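Local structure of seryl-tRNA synthetase, cytoplasmic (Candida albicans, 3QO8) at residues His154-Leu158 / Trp290-Arg294; Tyr364-Val368 / Arg410-Cys414; Lys421-Ile427 / Pro439-Tyr444. The protein catalyses the ATP-dependent activation of serine to Ser-AMP and its transfer to the acceptor end of tRNA(Ser), acting as a homodimer. All coordinates share one frame; numbering follows the deposited sequence.

Interactions 1 and 2 lie on neighbouring parts of the class II catalytic core, and both reach the same seryl-sulfamoyl-adenosine; they touch where Phe293 O accepts a bond from Arg410 NE and where Cys413 packs on Ile292. Interaction 2 is the buried one and the most polar in its side chains, with an arginine, a magnesium-bound glutamate and bridging water. Interaction 1 is partly buried and has no hydrogen bond across it, only ring, CH-pi and aliphatic contacts. Interaction 3, furthest from the chain centre, is held by strand-to-strand backbone bonds beside a second copy of the ligand; it meets interaction 1 through Tyr444 and Val157.

Interaction 1: residues His154-Leu158 / Trp290-Arg294. With SSA (5'-O-(N-(L-seryl)-sulfamoyl)adenosine), chain B.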
loop_
_atom_site.group_PDB
_atom_site.type_symbol
_atom_site.label_atom_id
_atom_site.label_comp_id
_atom_site.label_asym_id
_atom_site.label_seq_id
_atom_site.Cartn_x
_atom_site.Cartn_y
_atom_site.Cartn_z
ATOM N N HIS A 154 -3.069 16.400 -19.271
ATOM C CA HIS A 154 -2.386 15.166 -18.920
ATOM C C HIS A 154 -3.332 13.977 -18.946
ATOM O O HIS A 154 -2.955 12.902 -19.401
ATOM C CB HIS A 154 -1.712 15.277 -17.552
ATOM C CG HIS A 154 -2.610 15.800 -16.475
ATOM N ND1 HIS A 154 -3.434 14.984 -15.729
ATOM C CD2 HIS A 154 -2.802 17.055 -16.007
ATOM C CE1 HIS A 154 -4.096 15.711 -14.846
ATOM N NE2 HIS A 154 -3.732 16.973 -14.995
ATOM N N HIS A 155 -4.564 14.146 -18.479
ATOM C CA HIS A 155 -5.441 12.973 -18.430
ATOM C C HIS A 155 -5.912 12.532 -19.822
ATOM O O HIS A 155 -6.111 11.343 -20.072
ATOM C CB HIS A 155 -6.609 13.149 -17.455
ATOM C CG HIS A 155 -7.596 14.194 -17.860
ATOM N ND1 HIS A 155 -8.709 13.909 -18.623
ATOM C CD2 HIS A 155 -7.658 15.518 -17.584
ATOM C CE1 HIS A 155 -9.404 15.016 -18.813
ATOM N NE2 HIS A 155 -8.789 16.007 -18.191
ATOM N N GLU A 156 -6.050 13.491 -20.732
ATOM C CA GLU A 156 -6.401 13.194 -22.117
ATOM C C GLU A 156 -5.268 12.474 -22.843
ATOM O O GLU A 156 -5.492 11.496 -23.553
ATOM C CB GLU A 156 -6.779 14.492 -22.859
ATOM C CG GLU A 156 -8.178 14.997 -22.490
ATOM C CD GLU A 156 -8.466 16.419 -22.986
ATOM O OE1 GLU A 156 -7.531 17.239 -23.038
ATOM O OE2 GLU A 156 -9.635 16.720 -23.313
ATOM N N VAL A 157 -4.050 12.972 -22.676
ATOM C CA VAL A 157 -2.892 12.273 -23.220
ATOM C C VAL A 157 -2.857 10.833 -22.708
ATOM O O VAL A 157 -2.759 9.892 -23.489
ATOM C CB VAL A 157 -1.591 12.981 -22.842
ATOM C CG1 VAL A 157 -0.372 12.174 -23.329
ATOM C CG2 VAL A 157 -1.581 14.412 -23.431
ATOM N N LEU A 158 -2.953 10.659 -21.394
ATOM C CA LEU A 158 -2.833 9.322 -20.817
ATOM C C LEU A 158 -3.936 8.412 -21.333
ATOM O O LEU A 158 -3.703 7.241 -21.576
ATOM C CB LEU A 158 -2.854 9.375 -19.290
ATOM C CG LEU A 158 -2.401 8.126 -18.524
ATOM C CD1 LEU A 158 -1.036 7.599 -19.016
ATOM C CD2 LEU A 158 -2.353 8.452 -17.037
ATOM N N TRP A 290 -10.132 14.617 -12.642
ATOM C CA TRP A 290 -9.759 13.543 -13.550
ATOM C C TRP A 290 -8.246 13.493 -13.749
ATOM O O TRP A 290 -7.555 14.513 -13.665
ATOM C CB TRP A 290 -10.499 13.689 -14.883
ATOM C CG TRP A 290 -11.061 12.394 -15.443
ATOM C CD1 TRP A 290 -10.926 11.932 -16.723
ATOM C CD2 TRP A 290 -11.843 11.410 -14.744
ATOM N NE1 TRP A 290 -11.576 10.727 -16.864
ATOM C CE2 TRP A 290 -12.146 10.385 -15.667
ATOM C CE3 TRP A 290 -12.317 11.296 -13.433
ATOM C CZ2 TRP A 290 -12.902 9.263 -15.318
ATOM C CZ3 TRP A 290 -13.067 10.176 -13.088
ATOM C CH2 TRP A 290 -13.351 9.177 -14.028
ATOM N N GLY A 291 -7.740 12.289 -13.985
ATOM C CA GLY A 291 -6.314 12.065 -14.133
ATOM C C GLY A 291 -5.677 11.533 -12.866
ATOM O O GLY A 291 -6.370 11.245 -11.878
ATOM N N ILE A 292 -4.349 11.411 -12.881
ATOM C CA ILE A 292 -3.616 10.869 -11.734
ATOM C C ILE A 292 -2.768 11.973 -11.102
ATOM O O ILE A 292 -1.704 11.715 -10.528
ATOM C CB ILE A 292 -2.718 9.676 -12.140
ATOM C CG1 ILE A 292 -1.790 10.064 -13.295
ATOM C CG2 ILE A 292 -3.577 8.482 -12.528
ATOM C CD1 ILE A 292 -0.794 8.974 -13.663
ATOM N N PHE A 293 -3.251 13.206 -11.220
ATOM C CA PHE A 293 -2.550 14.358 -10.676
ATOM C C PHE A 293 -2.758 14.437 -9.181
ATOM O O PHE A 293 -1.821 14.687 -8.434
ATOM C CB PHE A 293 -3.032 15.664 -11.341
ATOM C CG PHE A 293 -2.374 16.905 -10.780
ATOM C CD1 PHE A 293 -1.225 17.420 -11.363
ATOM C CD2 PHE A 293 -2.890 17.533 -9.660
ATOM C CE1 PHE A 293 -0.614 18.557 -10.846
ATOM C CE2 PHE A 293 -2.283 18.663 -9.135
ATOM C CZ PHE A 293 -1.138 19.175 -9.732
ATOM N N ARG A 294 -3.997 14.243 -8.748
ATOM C CA ARG A 294 -4.315 14.255 -7.333
ATOM C C ARG A 294 -5.139 13.025 -7.027
ATOM O O ARG A 294 -6.320 12.964 -7.381
ATOM C CB ARG A 294 -5.121 15.504 -6.940
ATOM C CG ARG A 294 -5.450 15.515 -5.451
ATOM C CD ARG A 294 -6.259 16.744 -5.017
ATOM N NE ARG A 294 -5.506 17.969 -5.219
ATOM C CZ ARG A 294 -4.526 18.389 -4.422
ATOM N NH1 ARG A 294 -4.180 17.675 -3.356
ATOM N NH2 ARG A 294 -3.893 19.526 -4.693
HETATM N N10 SSA B . 7.592 14.410 2.604
HETATM C CA SSA B . 7.245 15.679 1.967
HETATM C CB SSA B . 8.191 15.953 0.798
HETATM O OG SSA B . 7.931 15.040 -0.286
HETATM C C9 SSA B . 5.823 15.650 1.483
HETATM O O9 SSA B . 5.147 14.630 1.540
HETATM N N8 SSA B . 5.353 16.791 0.988
HETATM S S1 SSA B . 3.988 16.884 0.155
HETATM O O1S SSA B . 2.818 16.679 0.961
HETATM O O2S SSA B . 3.930 18.163 -0.471
HETATM O "O5'" SSA B . 4.006 15.839 -0.978
HETATM C "C5'" SSA B . 5.096 15.757 -1.879
HETATM C "C4'" SSA B . 4.562 15.681 -3.313
HETATM O "O4'" SSA B . 3.711 14.551 -3.537
HETATM C "C3'" SSA B . 3.713 16.866 -3.714
HETATM O "O3'" SSA B . 4.553 17.989 -4.022
HETATM C "C2'" SSA B . 2.981 16.300 -4.925
HETATM O "O2'" SSA B . 3.840 16.316 -6.083
HETATM C "C1'" SSA B . 2.745 14.840 -4.540
HETATM N N9 SSA B . 1.388 14.670 -3.980
HETATM C C8 SSA B . 0.932 15.140 -2.808
HETATM N N7 SSA B . -0.364 14.781 -2.675
HETATM C C5 SSA B . -0.701 14.079 -3.772
HETATM C C6 SSA B . -1.866 13.457 -4.180
HETATM N N6 SSA B . -2.954 13.515 -3.383
HETATM N N1 SSA B . -1.891 12.807 -5.366
HETATM C C2 SSA B . -0.802 12.763 -6.143
HETATM N N3 SSA B . 0.344 13.347 -5.767
HETATM C C4 SSA B . 0.406 14.018 -4.595
#
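The motif 2 loop of the class II catalytic core, at Trp290-Phe293 between strands 269-278 and 297-307, lies against His154, His155 and Leu158 of helix 154-160. Nothing across this contact is a hydrogen bond; rings and aliphatic groups do the work. Both histidines set CG between the backbone N and the carbonyl carbon (His155 chi1 67°), which sends their rings to the loop. His155 presents one ring face to Trp290, whose CB sits almost exactly over its centre, 4.1 Å from the centroid, as a CH-pi contact. The indole of Trp290 follows in an offset edge-to-face pose with the planes at 82°, bringing its CD1 to 3.5 Å from His155 ND1. That indole is poorly ordered, so its position deserves less weight than that of its CB. At the root of the ring, His155 CB rests 3.5 Å from Gly291 CA, where the loop passes the helix most closely and the glycine takes a positive phi. His154 CE1 touches Phe293 CB (3.7 Å); the two rings are slid so far apart that they barely overlap, although their planes are 28° from parallel. His154 ND1 is buried with no hydrogen-bond partner in the model. Further along the helix, Leu158 CD2 meets Ile292 CD1 at 3.8 Å, the two side chains crossing nearly at right angles. Tyr164 touches His155, Leu158, Trp290 and Ile292, closing the same cluster. The same Phe293 turns its backbone to the adenine: its O lies 3.2 Å from C2 of the seryl-sulfamoyl-adenosine of chain B. The Arg294 guanidinium makes salt bridges to Glu281 and Asp288. Helix 154-160 thus backs the end of a loop that lines the adenine pocket, as the motif 2 loop does in class II aminoacyl-tRNA synthetases.

Interaction 2: residues Tyr364-Val368 / Arg410-Cys414. With MG (magnesium ion), chain C; SSA (5'-O-(N-(L-seryl)-sulfamoyl)adenosine), chain B.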
loop_
_atom_site.group_PDB
_atom_site.type_symbol
_atom_site.label_atom_id
_atom_site.label_comp_id
_atom_site.label_asym_id
_atom_site.label_seq_id
_atom_site.Cartn_x
_atom_site.Cartn_y
_atom_site.Cartn_z
ATOM N N TYR A 364 1.846 26.895 -13.475
ATOM C CA TYR A 364 2.818 26.169 -12.682
ATOM C C TYR A 364 2.082 25.361 -11.625
ATOM O O TYR A 364 1.201 25.887 -10.943
ATOM C CB TYR A 364 3.753 27.148 -11.987
ATOM C CG TYR A 364 4.789 27.774 -12.896
ATOM C CD1 TYR A 364 5.875 27.026 -13.357
ATOM C CD2 TYR A 364 4.708 29.118 -13.259
ATOM C CE1 TYR A 364 6.835 27.593 -14.170
ATOM C CE2 TYR A 364 5.666 29.698 -14.077
ATOM C CZ TYR A 364 6.728 28.931 -14.524
ATOM O OH TYR A 364 7.695 29.473 -15.322
ATOM N N LYS A 365 2.450 24.091 -11.479
ATOM C CA LYS A 365 1.824 23.214 -10.477
ATOM C C LYS A 365 2.861 22.568 -9.589
ATOM O O LYS A 365 3.890 22.104 -10.066
ATOM C CB LYS A 365 1.020 22.100 -11.153
ATOM C CG LYS A 365 0.035 22.591 -12.218
ATOM C CD LYS A 365 -1.221 23.132 -11.592
ATOM C CE LYS A 365 -2.314 22.083 -11.578
ATOM N NZ LYS A 365 -3.586 22.641 -11.040
ATOM N N GLU A 366 2.567 22.505 -8.299
ATOM C CA GLU A 366 3.487 21.927 -7.334
ATOM C C GLU A 366 3.856 20.459 -7.639
ATOM O O GLU A 366 2.979 19.611 -7.756
ATOM C CB GLU A 366 2.853 22.006 -5.955
ATOM C CG GLU A 366 3.697 21.342 -4.875
ATOM C CD GLU A 366 2.880 20.968 -3.658
ATOM O OE1 GLU A 366 1.802 21.564 -3.449
ATOM O OE2 GLU A 366 3.320 20.078 -2.910
ATOM N N LEU A 367 5.149 20.165 -7.764
ATOM C CA LEU A 367 5.622 18.767 -7.873
ATOM C C LEU A 367 6.513 18.371 -6.693
ATOM O O LEU A 367 6.751 17.190 -6.455
ATOM C CB LEU A 367 6.438 18.553 -9.152
ATOM C CG LEU A 367 5.724 18.677 -10.501
ATOM C CD1 LEU A 367 6.616 18.112 -11.584
ATOM C CD2 LEU A 367 4.398 17.943 -10.487
ATOM N N VAL A 368 7.044 19.369 -5.995
ATOM C CA VAL A 368 8.042 19.142 -4.966
ATOM C C VAL A 368 7.876 20.109 -3.805
ATOM O O VAL A 368 7.685 21.313 -4.027
ATOM C CB VAL A 368 9.478 19.311 -5.541
ATOM C CG1 VAL A 368 10.512 19.385 -4.416
ATOM C CG2 VAL A 368 9.812 18.183 -6.514
ATOM N N ARG A 410 2.192 12.169 -10.422
ATOM C CA ARG A 410 2.057 13.597 -10.754
ATOM C C ARG A 410 3.157 14.057 -11.711
ATOM O O ARG A 410 2.921 14.866 -12.618
ATOM C CB ARG A 410 2.001 14.492 -9.509
ATOM C CG ARG A 410 1.710 15.959 -9.878
ATOM C CD ARG A 410 1.543 16.869 -8.655
ATOM N NE ARG A 410 0.345 16.511 -7.905
ATOM C CZ ARG A 410 -0.123 17.218 -6.885
ATOM N NH1 ARG A 410 0.497 18.340 -6.516
ATOM N NH2 ARG A 410 -1.219 16.813 -6.255
ATOM N N THR A 411 4.363 13.525 -11.531
ATOM C CA THR A 411 5.438 13.804 -12.470
ATOM C C THR A 411 5.095 13.287 -13.869
ATOM O O THR A 411 5.411 13.924 -14.856
ATOM C CB THR A 411 6.780 13.217 -11.988
ATOM O OG1 THR A 411 7.174 13.911 -10.800
ATOM C CG2 THR A 411 7.861 13.398 -13.045
ATOM N N ILE A 412 4.452 12.127 -13.953
ATOM C CA ILE A 412 3.981 11.638 -15.241
ATOM C C ILE A 412 3.035 12.649 -15.878
ATOM O O ILE A 412 3.138 12.939 -17.076
ATOM C CB ILE A 412 3.278 10.274 -15.131
ATOM C CG1 ILE A 412 4.317 9.161 -14.893
ATOM C CG2 ILE A 412 2.455 10.006 -16.415
ATOM C CD1 ILE A 412 3.713 7.778 -14.517
ATOM N N CYS A 413 2.127 13.210 -15.086
ATOM C CA CYS A 413 1.208 14.219 -15.633
ATOM C C CYS A 413 1.952 15.376 -16.309
ATOM O O CYS A 413 1.567 15.836 -17.381
ATOM C CB CYS A 413 0.289 14.763 -14.541
ATOM S SG CYS A 413 -0.816 13.508 -13.857
ATOM N N CYS A 414 3.033 15.834 -15.693
ATOM C CA CYS A 414 3.810 16.943 -16.261
ATOM C C CYS A 414 4.516 16.535 -17.559
ATOM O O CYS A 414 4.553 17.289 -18.551
ATOM C CB CYS A 414 4.847 17.431 -15.251
ATOM S SG CYS A 414 5.656 18.953 -15.769
HETATM MG MG MG C . 3.518 20.508 -0.534
HETATM N N10 SSA B . 7.592 14.410 2.604
HETATM C CA SSA B . 7.245 15.679 1.967
HETATM C CB SSA B . 8.191 15.953 0.798
HETATM O OG SSA B . 7.931 15.040 -0.286
HETATM C C9 SSA B . 5.823 15.650 1.483
HETATM O O9 SSA B . 5.147 14.630 1.540
HETATM N N8 SSA B . 5.353 16.791 0.988
HETATM S S1 SSA B . 3.988 16.884 0.155
HETATM O O1S SSA B . 2.818 16.679 0.961
HETATM O O2S SSA B . 3.930 18.163 -0.471
HETATM O "O5'" SSA B . 4.006 15.839 -0.978
HETATM C "C5'" SSA B . 5.096 15.757 -1.879
HETATM C "C4'" SSA B . 4.562 15.681 -3.313
HETATM O "O4'" SSA B . 3.711 14.551 -3.537
HETATM C "C3'" SSA B . 3.713 16.866 -3.714
HETATM O "O3'" SSA B . 4.553 17.989 -4.022
HETATM C "C2'" SSA B . 2.981 16.300 -4.925
HETATM O "O2'" SSA B . 3.840 16.316 -6.083
HETATM C "C1'" SSA B . 2.745 14.840 -4.540
HETATM N N9 SSA B . 1.388 14.670 -3.980
HETATM C C8 SSA B . 0.932 15.140 -2.808
HETATM N N7 SSA B . -0.364 14.781 -2.675
HETATM C C5 SSA B . -0.701 14.079 -3.772
HETATM C C6 SSA B . -1.866 13.457 -4.180
HETATM N N6 SSA B . -2.954 13.515 -3.383
HETATM N N1 SSA B . -1.891 12.807 -5.366
HETATM C C2 SSA B . -0.802 12.763 -6.143
HETATM N N3 SSA B . 0.344 13.347 -5.767
HETATM C C4 SSA B . 0.406 14.018 -4.595
HETATM O O HOH W 1 7.068 15.211 -8.241
HETATM O O HOH W 2 1.035 20.562 -0.117
HETATM O O HOH W 3 3.130 22.856 -0.688
HETATM O O HOH W 4 3.838 20.541 2.044
#
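Arg410 runs from helix 408-419 to the backbone carbonyl of Glu366. The chain is straight through its first two torsions and then bends at chi3 (-67°), which lays one guanidinium face over the ribose C2' and the near side of the adenine. NH1 of Arg410 donates to Glu366 O at 3.1 Å, nearly straight (168°); the oxygen lies at the guanidinium edge, in its plane. NE hydrogen-bonds Phe293 O, and the Phe293 ring takes the other face in a cation-pi contact, sandwiching the group between ring and ligand. Leu367 crosses the aliphatic part of the arginine, its CD2 tight against Arg410 CG at 3.4 Å, while the other methyl, CD1, reaches Cys414 CB at 4.1 Å. Helix 408-419 is the helix of class II motif 3 and brings its arginine to the nucleotide; strand 363-372 belongs to the core sheet and carries a classic beta bulge, in which Leu367 and Val368 both face Leu354. Glu366 extends fully, CG anti to the backbone N (chi1 176°), and its OE2 is shared: it binds the magnesium ion at 2.4 Å and accepts a hydrogen bond from ligand O3' at 2.7 Å. Ser369, ligand O2S and three waters complete the metal site. Leu367 O takes two donors, ligand O2' at 3.1 Å and a water at 2.7 Å that also donates to Thr411 OG1, a hydroxyl further bonded to Ser406 and Ala407.

Interaction 3: residues Lys421-Ile427 / Pro439-Tyr444; sequences KEDGLVI and PEFIPY. With SSA (5'-O-(N-(L-seryl)-sulfamoyl)adenosine), chain D.
Tyr444 spreads its ring flat over Gly424, whose CA sits 3.4 Å from the ring centroid and almost on its normal, a close CH-pi contact. Its backbone ties in as well, Tyr444 N donating to Asp423 O (2.9 Å), and its OH reaches Lys421 O through a water. Phe441 leans across the neighbouring strand: with CG anti to the backbone N (chi1 166°), its ring extends along residues 423-426, so that CE1 comes to 3.6 Å from Gly424 C and CZ to 3.7 Å from Asp423 OD1. The two strands run antiparallel. Leu425 and Ile442 form the hydrogen-bonded pair, exchanging N-H and C=O in both directions, and Ile427 N adds a bond to Glu440 O from above the carbonyl plane. Ile427 CD1 meets Ile442 CD1 at 4.0 Å, and on the face shared by Leu425 and Ile442 the leucine packs on Leu416 and Tyr419 of helix 408-419. On the face of Phe441, Val426 CG1 packs against the adenine of a second seryl-sulfamoyl-adenosine, that of chain D. A turn at Glu422-Asp423, closed by the bond Lys421 N to Gly424 O, returns the chain from strand 420-421. Strands 420-421, 424-426 and 441-443 thus form a three-stranded antiparallel meander near the C-terminus, bordering the second ligand pocket.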
loop_
_atom_site.group_PDB
_atom_site.type_symbol
_atom_site.label_atom_id
_atom_site.label_comp_id
_atom_site.label_asym_id
_atom_site.label_seq_id
_atom_site.Cartn_x
_atom_site.Cartn_y
_atom_site.Cartn_z
ATOM N N LYS A 421 2.766 15.256 -28.702
ATOM C CA LYS A 421 2.752 15.862 -30.025
ATOM C C LYS A 421 1.537 15.289 -30.747
ATOM O O LYS A 421 0.728 14.599 -30.130
ATOM C CB LYS A 421 4.070 15.615 -30.763
ATOM C CG LYS A 421 4.323 14.177 -31.117
ATOM C CD LYS A 421 5.807 13.931 -31.326
ATOM C CE LYS A 421 6.403 14.875 -32.339
ATOM N NZ LYS A 421 7.877 14.674 -32.436
ATOM N N GLU A 422 1.387 15.570 -32.035
ATOM C CA GLU A 422 0.112 15.302 -32.701
ATOM C C GLU A 422 -0.315 13.832 -32.653
ATOM O O GLU A 422 -1.483 13.529 -32.419
ATOM C CB GLU A 422 0.142 15.794 -34.154
ATOM C CG GLU A 422 -1.155 15.525 -34.918
ATOM C CD GLU A 422 -1.098 15.998 -36.364
ATOM O OE1 GLU A 422 -1.106 17.230 -36.592
ATOM O OE2 GLU A 422 -1.041 15.137 -37.269
ATOM N N ASP A 423 0.643 12.935 -32.868
ATOM C CA ASP A 423 0.378 11.508 -33.034
ATOM C C ASP A 423 0.773 10.652 -31.821
ATOM O O ASP A 423 0.650 9.425 -31.849
ATOM C CB ASP A 423 1.107 10.991 -34.281
ATOM C CG ASP A 423 2.581 11.410 -34.322
ATOM O OD1 ASP A 423 3.362 10.786 -35.079
ATOM O OD2 ASP A 423 2.963 12.357 -33.601
ATOM N N GLY A 424 1.269 11.283 -30.768
ATOM C CA GLY A 424 1.566 10.538 -29.558
ATOM C C GLY A 424 2.505 11.212 -28.582
ATOM O O GLY A 424 2.537 12.428 -28.490
ATOM N N LEU A 425 3.259 10.403 -27.838
ATOM C CA LEU A 425 4.100 10.902 -26.746
ATOM C C LEU A 425 5.574 10.588 -26.981
ATOM O O LEU A 425 5.949 9.430 -27.155
ATOM C CB LEU A 425 3.692 10.240 -25.421
ATOM C CG LEU A 425 4.483 10.766 -24.218
ATOM C CD1 LEU A 425 3.926 12.130 -23.830
ATOM C CD2 LEU A 425 4.441 9.792 -23.033
ATOM N N VAL A 426 6.410 11.617 -26.972
ATOM C CA VAL A 426 7.854 11.403 -26.982
ATOM C C VAL A 426 8.296 10.936 -25.574
ATOM O O VAL A 426 7.860 11.481 -24.573
ATOM C CB VAL A 426 8.596 12.702 -27.392
ATOM C CG1 VAL A 426 10.096 12.583 -27.123
ATOM C CG2 VAL A 426 8.332 13.030 -28.860
ATOM N N ILE A 427 9.136 9.911 -25.496
ATOM C CA ILE A 427 9.624 9.441 -24.200
ATOM C C ILE A 427 10.852 10.259 -23.789
ATOM O O ILE A 427 11.820 10.349 -24.550
ATOM C CB ILE A 427 10.000 7.936 -24.252
ATOM C CG1 ILE A 427 8.790 7.078 -24.665
ATOM C CG2 ILE A 427 10.591 7.471 -22.923
ATOM C CD1 ILE A 427 7.619 7.093 -23.706
ATOM N N PRO A 439 11.800 2.628 -26.058
ATOM C CA PRO A 439 11.122 3.412 -27.095
ATOM C C PRO A 439 11.490 4.894 -27.003
ATOM O O PRO A 439 11.703 5.405 -25.911
ATOM C CB PRO A 439 9.638 3.214 -26.769
ATOM C CG PRO A 439 9.609 2.901 -25.297
ATOM C CD PRO A 439 10.864 2.090 -25.055
ATOM N N GLU A 440 11.561 5.578 -28.141
ATOM C CA GLU A 440 11.798 7.011 -28.133
ATOM C C GLU A 440 10.465 7.755 -28.211
ATOM O O GLU A 440 10.390 8.958 -27.949
ATOM C CB GLU A 440 12.688 7.413 -29.316
ATOM C CG GLU A 440 14.052 6.738 -29.335
ATOM C CD GLU A 440 14.789 6.983 -30.638
ATOM O OE1 GLU A 440 14.119 7.323 -31.632
ATOM O OE2 GLU A 440 16.032 6.842 -30.671
ATOM N N PHE A 441 9.420 7.023 -28.584
ATOM C CA PHE A 441 8.121 7.613 -28.884
ATOM C C PHE A 441 7.091 6.514 -28.782
ATOM O O PHE A 441 7.359 5.385 -29.164
ATOM C CB PHE A 441 8.121 8.184 -30.312
ATOM C CG PHE A 441 6.745 8.528 -30.848
ATOM C CD1 PHE A 441 6.164 9.764 -30.583
ATOM C CD2 PHE A 441 6.046 7.623 -31.632
ATOM C CE1 PHE A 441 4.902 10.086 -31.088
ATOM C CE2 PHE A 441 4.784 7.937 -32.143
ATOM C CZ PHE A 441 4.215 9.176 -31.873
ATOM N N ILE A 442 5.920 6.832 -28.248
ATOM C CA ILE A 442 4.823 5.875 -28.236
ATOM C C ILE A 442 3.563 6.517 -28.813
ATOM O O ILE A 442 3.224 7.655 -28.472
ATOM C CB ILE A 442 4.578 5.289 -26.828
ATOM C CG1 ILE A 442 4.202 6.372 -25.823
ATOM C CG2 ILE A 442 5.829 4.523 -26.346
ATOM C CD1 ILE A 442 3.847 5.808 -24.415
ATOM N N PRO A 443 2.879 5.799 -29.717
ATOM C CA PRO A 443 1.751 6.379 -30.452
ATOM C C PRO A 443 0.462 6.433 -29.651
ATOM O O PRO A 443 0.242 5.601 -28.775
ATOM C CB PRO A 443 1.583 5.421 -31.636
ATOM C CG PRO A 443 2.072 4.108 -31.110
ATOM C CD PRO A 443 3.226 4.453 -30.208
ATOM N N TYR A 444 -0.378 7.422 -29.957
ATOM C CA TYR A 444 -1.740 7.436 -29.456
ATOM C C TYR A 444 -2.430 6.207 -30.013
ATOM O O TYR A 444 -2.223 5.843 -31.170
ATOM C CB TYR A 444 -2.469 8.697 -29.912
ATOM C CG TYR A 444 -2.035 9.954 -29.184
ATOM C CD1 TYR A 444 -1.626 9.905 -27.854
ATOM C CD2 TYR A 444 -2.017 11.182 -29.832
ATOM C CE1 TYR A 444 -1.229 11.049 -27.192
ATOM C CE2 TYR A 444 -1.616 12.334 -29.176
ATOM C CZ TYR A 444 -1.227 12.255 -27.852
ATOM O OH TYR A 444 -0.829 13.392 -27.195
HETATM N N10 SSA D . 21.256 20.310 -22.999
HETATM C CA SSA D . 20.709 19.218 -23.782
HETATM C CB SSA D . 21.177 17.897 -23.178
HETATM O OG SSA D . 20.590 16.796 -23.881
HETATM C C9 SSA D . 19.206 19.291 -23.771
HETATM O O9 SSA D . 18.541 18.494 -24.409
HETATM N N8 SSA D . 18.662 20.256 -23.029
HETATM S S1 SSA D . 17.076 20.331 -22.793
HETATM O O1S SSA D . 16.808 21.254 -21.726
HETATM O O2S SSA D . 16.424 20.761 -24.002
HETATM O "O5'" SSA D . 16.560 18.927 -22.425
HETATM C "C5'" SSA D . 16.653 18.420 -21.096
HETATM C "C4'" SSA D . 16.460 16.908 -21.154
HETATM O "O4'" SSA D . 15.092 16.573 -21.405
HETATM C "C3'" SSA D . 17.258 16.285 -22.287
HETATM O "O3'" SSA D . 18.499 15.757 -21.810
HETATM C "C2'" SSA D . 16.381 15.172 -22.813
HETATM O "O2'" SSA D . 16.729 13.940 -22.187
HETATM C "C1'" SSA D . 14.973 15.549 -22.397
HETATM N N9 SSA D . 14.282 16.051 -23.607
HETATM C C8 SSA D . 14.011 17.331 -23.918
HETATM N N7 SSA D . 13.383 17.358 -25.118
HETATM C C5 SSA D . 13.268 16.084 -25.555
HETATM C C6 SSA D . 12.723 15.499 -26.691
HETATM N N6 SSA D . 12.146 16.254 -27.662
HETATM N N1 SSA D . 12.780 14.154 -26.821
HETATM C C2 SSA D . 13.341 13.387 -25.875
HETATM N N3 SSA D . 13.870 13.926 -24.769
HETATM C C4 SSA D . 13.846 15.269 -24.595
HETATM O O HOH W 5 -1.316 16.112 -28.255
HETATM O O HOH W 6 -0.971 7.632 -33.551
#